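Local coordinates for hydrazine synthase subunit gamma (Candidatus Kuenenia stuttgartiensis, PDB 5C2V), which reduces nitric oxide to hydroxylamine, the first half-reaction of hydrazine synthesis, and carries two heme c groups in separate alpha-helical lobes, at residues Glu22-Val26 against Pro27-Phe31; Met142-Glu145 against Ala146-Tyr150. One frame throughout, in Å; residues are numbered along the deposited sequence.

Contact 1: residues Glu22-Val26 against Pro27-Phe31; sequences EPLTV and PEVHF
The carboxylate oxygen OE1 of E28 is gripped by the backbone amide of T25 and by a water. T25 N donates to E28 OE1 over 2.8 Å, almost straight at 172°, and meets the lone pair of OE1 that lies away from the other carboxylate oxygen. The water also donates to the carbonyl oxygen of P23, so it ties the carboxylate to the chain one step further back. In return T25 OG1 accepts from the amide of E28, OG1 to N 3.1 Å. These reciprocal bonds make a capping box with T25 as N-cap of helix 26-30, in which each of the two side chains caps the backbone N-H of the other residue. Two torsions set it up. T25 OG1 sits between its own N and carbonyl carbon (chi1 73°), facing the first turn, while E28 CG lies beside its backbone N (chi1 -79°) and an extended chain carries OE1 back to T25. L24 flanks the box: its CD2 is 3.6 Å from E28 OE1, and its CB meets V29 CG2 at 4.0 Å. Further on, H30 N donates to V26 O at 2.9 Å, and V26 CG1 lies over the imidazole face of H30 in a CH-pi contact, 4.2 Å from the ring centroid. The second oxygen of E28, OE2, forms a salt bridge with R142 of the alpha subunit, which probably favours the charged carboxylate in this buried position. Following the loop after strand 4-10, this short helix lies against the alpha subunit, while L24 packs on P141 at the start of helix 141-152.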
loop_
_atom_site.group_PDB
_atom_site.type_symbol
_atom_site.label_atom_id
_atom_site.label_comp_id
_atom_site.label_asym_id
_atom_site.label_seq_id
_atom_site.Cartn_x
_atom_site.Cartn_y
_atom_site.Cartn_z
ATOM N N GLU C 22 -49.963 10.569 6.573
ATOM C CA GLU C 22 -49.189 11.724 6.126
ATOM C C GLU C 22 -48.598 12.502 7.298
ATOM O O GLU C 22 -49.332 13.064 8.110
ATOM C CB GLU C 22 -50.058 12.651 5.272
ATOM C CG GLU C 22 -49.338 13.892 4.766
ATOM C CD GLU C 22 -48.242 13.569 3.768
ATOM O OE1 GLU C 22 -47.057 13.816 4.080
ATOM O OE2 GLU C 22 -48.564 13.072 2.667
ATOM N N PRO C 23 -47.260 12.529 7.389
ATOM C CA PRO C 23 -46.515 13.255 8.423
ATOM C C PRO C 23 -46.791 14.754 8.403
ATOM O O PRO C 23 -46.910 15.349 7.333
ATOM C CB PRO C 23 -45.051 12.974 8.067
ATOM C CG PRO C 23 -45.085 11.713 7.287
ATOM C CD PRO C 23 -46.366 11.755 6.514
ATOM N N LEU C 24 -46.888 15.350 9.586
ATOM C CA LEU C 24 -47.099 16.784 9.715
ATOM C C LEU C 24 -45.839 17.569 9.373
ATOM O O LEU C 24 -44.726 17.093 9.585
ATOM C CB LEU C 24 -47.544 17.130 11.137
ATOM C CG LEU C 24 -48.948 16.713 11.568
ATOM C CD1 LEU C 24 -49.073 16.767 13.082
ATOM C CD2 LEU C 24 -49.978 17.616 10.914
ATOM N N THR C 25 -46.018 18.766 8.827
ATOM C CA THR C 25 -44.917 19.712 8.717
ATOM C C THR C 25 -44.735 20.398 10.068
ATOM O O THR C 25 -45.667 20.441 10.872
ATOM C CB THR C 25 -45.161 20.767 7.623
ATOM O OG1 THR C 25 -46.154 21.700 8.063
ATOM C CG2 THR C 25 -45.618 20.104 6.333
ATOM N N VAL C 26 -43.537 20.911 10.326
ATOM C CA VAL C 26 -43.281 21.659 11.554
ATOM C C VAL C 26 -44.208 22.880 11.711
ATOM O O VAL C 26 -44.700 23.134 12.814
ATOM C CB VAL C 26 -41.805 22.116 11.640
ATOM C CG1 VAL C 26 -41.558 22.902 12.919
ATOM C CG2 VAL C 26 -40.878 20.916 11.568
ATOM N N PRO C 27 -44.459 23.640 10.620
ATOM C CA PRO C 27 -45.464 24.699 10.776
ATOM C C PRO C 27 -46.844 24.164 11.152
ATOM O O PRO C 27 -47.569 24.828 11.892
ATOM C CB PRO C 27 -45.498 25.353 9.392
ATOM C CG PRO C 27 -44.147 25.117 8.841
ATOM C CD PRO C 27 -43.757 23.753 9.326
ATOM N N GLU C 28 -47.199 22.985 10.647
ATOM C CA GLU C 28 -48.467 22.355 11.002
ATOM C C GLU C 28 -48.490 21.961 12.476
ATOM O O GLU C 28 -49.539 21.992 13.119
ATOM C CB GLU C 28 -48.730 21.125 10.129
ATOM C CG GLU C 28 -49.243 21.444 8.734
ATOM C CD GLU C 28 -49.473 20.196 7.903
ATOM O OE1 GLU C 28 -48.639 19.269 7.976
ATOM O OE2 GLU C 28 -50.490 20.139 7.180
ATOM N N VAL C 29 -47.329 21.586 13.005
ATOM C CA VAL C 29 -47.208 21.252 14.419
ATOM C C VAL C 29 -47.379 22.504 15.270
ATOM O O VAL C 29 -48.103 22.497 16.267
ATOM C CB VAL C 29 -45.853 20.592 14.735
ATOM C CG1 VAL C 29 -45.694 20.391 16.236
ATOM C CG2 VAL C 29 -45.727 19.268 13.998
ATOM N N HIS C 30 -46.715 23.582 14.865
ATOM C CA HIS C 30 -46.860 24.866 15.540
ATOM C C HIS C 30 -48.273 25.410 15.361
ATOM O O HIS C 30 -48.735 26.234 16.152
ATOM C CB HIS C 30 -45.839 25.877 15.013
ATOM C CG HIS C 30 -44.432 25.592 15.432
ATOM N ND1 HIS C 30 -43.353 26.301 14.948
ATOM C CD2 HIS C 30 -43.925 24.678 16.295
ATOM C CE1 HIS C 30 -42.244 25.834 15.491
ATOM N NE2 HIS C 30 -42.561 24.851 16.312
ATOM N N PHE C 31 -48.954 24.942 14.320
ATOM C CA PHE C 31 -50.311 25.388 14.030
ATOM C C PHE C 31 -51.306 24.879 15.066
ATOM O O PHE C 31 -52.402 25.423 15.195
ATOM C CB PHE C 31 -50.742 24.945 12.631
ATOM C CG PHE C 31 -52.097 25.454 12.224
ATOM C CD1 PHE C 31 -52.272 26.778 11.856
ATOM C CD2 PHE C 31 -53.196 24.611 12.214
ATOM C CE1 PHE C 31 -53.517 27.252 11.484
ATOM C CE2 PHE C 31 -54.444 25.078 11.841
ATOM C CZ PHE C 31 -54.604 26.399 11.476
HETATM O O HOH W 1 -48.485 17.288 6.439
#

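Contact 2: residues Met142-Glu145 against Ala146-Tyr150; sequences MRLE and ALICY
Helix 141-152, part of the lobe that holds heme c #1, supplies a worked example of side chains spaced four apart along one helical face. L144 and I148 lie side by side and point the same way, L144 CD1 meeting I148 CG1 at 4.2 Å. The turn beneath them is closed by I148 N, which donates to L144 O at 2.9 Å. With I148 CG1 set beside its own backbone N (chi1 -56°), the branch leans back over the preceding turn and lies against L144 O. The same stagger at C149 turns SG back toward the turn of E145, whose carbonyl oxygen O accepts from C149 N at 2.9 Å. One residue pair earlier, L147 N donates to R143 O, also at 2.9 Å. L147 reaches heme c and packs on C126, one of its covalent attachment residues, while R143 turns its guanidinium to the carbonyl oxygens of G19 and R20 and to Q49 OE1. The consecutive carbonyls of M142 to E145 are thus each matched by an amide one turn on, which satisfies these polar backbone atoms and lets the apolar branches pack each on its own neighbour: L147 beside the heme, L144 against the loop that holds L24, and I148 on D123 of helix 123-126.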
loop_
_atom_site.group_PDB
_atom_site.type_symbol
_atom_site.label_atom_id
_atom_site.label_comp_id
_atom_site.label_asym_id
_atom_site.label_seq_id
_atom_site.Cartn_x
_atom_site.Cartn_y
_atom_site.Cartn_z
ATOM N N MET C 142 -53.050 12.084 13.462
ATOM C CA MET C 142 -53.724 11.080 14.277
ATOM C C MET C 142 -52.817 10.529 15.374
ATOM O O MET C 142 -53.212 10.459 16.537
ATOM C CB MET C 142 -54.228 9.937 13.396
ATOM C CG MET C 142 -55.312 9.088 14.038
ATOM S SD MET C 142 -56.815 10.034 14.351
ATOM C CE MET C 142 -57.877 8.767 15.040
ATOM N N ARG C 143 -51.602 10.137 14.997
ATOM C CA ARG C 143 -50.657 9.565 15.951
ATOM C C ARG C 143 -50.239 10.586 17.005
ATOM O O ARG C 143 -50.066 10.245 18.179
ATOM C CB ARG C 143 -49.428 9.012 15.222
ATOM C CG ARG C 143 -49.689 7.684 14.521
ATOM C CD ARG C 143 -48.418 7.050 13.971
ATOM N NE ARG C 143 -48.073 7.546 12.642
ATOM C CZ ARG C 143 -46.999 8.278 12.369
ATOM N NH1 ARG C 143 -46.148 8.600 13.335
ATOM N NH2 ARG C 143 -46.769 8.682 11.127
ATOM N N LEU C 144 -50.086 11.838 16.588
ATOM C CA LEU C 144 -49.762 12.908 17.523
ATOM C C LEU C 144 -50.896 13.101 18.523
ATOM O O LEU C 144 -50.662 13.150 19.732
ATOM C CB LEU C 144 -49.483 14.217 16.782
ATOM C CG LEU C 144 -49.133 15.410 17.676
ATOM C CD1 LEU C 144 -47.988 15.063 18.616
ATOM C CD2 LEU C 144 -48.791 16.635 16.840
ATOM N N GLU C 145 -52.122 13.199 18.014
ATOM C CA GLU C 145 -53.290 13.371 18.873
ATOM C C GLU C 145 -53.421 12.217 19.864
ATOM O O GLU C 145 -53.733 12.428 21.034
ATOM C CB GLU C 145 -54.567 13.490 18.039
ATOM C CG GLU C 145 -55.816 13.740 18.871
ATOM C CD GLU C 145 -57.078 13.808 18.035
ATOM O OE1 GLU C 145 -56.987 13.646 16.800
ATOM O OE2 GLU C 145 -58.162 14.026 18.615
ATOM N N ALA C 146 -53.173 11.000 19.388
ATOM C CA ALA C 146 -53.225 9.815 20.238
ATOM C C ALA C 146 -52.169 9.885 21.337
ATOM O O ALA C 146 -52.440 9.566 22.499
ATOM C CB ALA C 146 -53.043 8.556 19.406
ATOM N N LEU C 147 -50.965 10.305 20.958
ATOM C CA LEU C 147 -49.869 10.466 21.909
ATOM C C LEU C 147 -50.244 11.456 23.010
ATOM O O LEU C 147 -50.076 11.179 24.204
ATOM C CB LEU C 147 -48.604 10.925 21.181
ATOM C CG LEU C 147 -47.314 11.039 21.992
ATOM C CD1 LEU C 147 -47.050 9.758 22.763
ATOM C CD2 LEU C 147 -46.148 11.355 21.067
ATOM N N ILE C 148 -50.767 12.608 22.598
ATOM C CA ILE C 148 -51.200 13.634 23.539
ATOM C C ILE C 148 -52.314 13.111 24.442
ATOM O O ILE C 148 -52.357 13.426 25.632
ATOM C CB ILE C 148 -51.679 14.900 22.807
ATOM C CG1 ILE C 148 -50.581 15.413 21.877
ATOM C CG2 ILE C 148 -52.080 15.981 23.801
ATOM C CD1 ILE C 148 -49.253 15.628 22.566
ATOM N N CYS C 149 -53.204 12.302 23.877
ATOM C CA CYS C 149 -54.261 11.671 24.659
ATOM C C CYS C 149 -53.673 10.756 25.727
ATOM O O CYS C 149 -54.175 10.702 26.850
ATOM C CB CYS C 149 -55.215 10.885 23.758
ATOM S SG CYS C 149 -56.302 11.907 22.736
ATOM N N TYR C 150 -52.607 10.041 25.375
ATOM C CA TYR C 150 -51.930 9.178 26.338
ATOM C C TYR C 150 -51.291 9.994 27.455
ATOM O O TYR C 150 -51.342 9.610 28.624
ATOM C CB TYR C 150 -50.864 8.318 25.657
ATOM C CG TYR C 150 -49.937 7.636 26.640
ATOM C CD1 TYR C 150 -50.339 6.497 27.326
ATOM C CD2 TYR C 150 -48.665 8.138 26.892
ATOM C CE1 TYR C 150 -49.501 5.875 28.233
ATOM C CE2 TYR C 150 -47.821 7.522 27.797
ATOM C CZ TYR C 150 -48.243 6.391 28.464
ATOM O OH TYR C 150 -47.404 5.775 29.365
#

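Contacts 1 and 2 follow one another along the chain, far apart in sequence, and lie on the same side of its centre, their centres about 14 Å apart. They meet directly where L24 CD1 packs on L144 CD2 at 3.8 Å, joining the lead-in to one helix to the side of another. Both belong to the surroundings of heme c #1, which appears to be the active-site heme, but at different depths: the side chain of L147 in contact 2 is about 4 Å from the heme, whereas that of V29 in contact 1 is about 10 Å away. C126 is a shared landmark, its side chain about 4 Å from that of L147 and about 8 Å from that of V29.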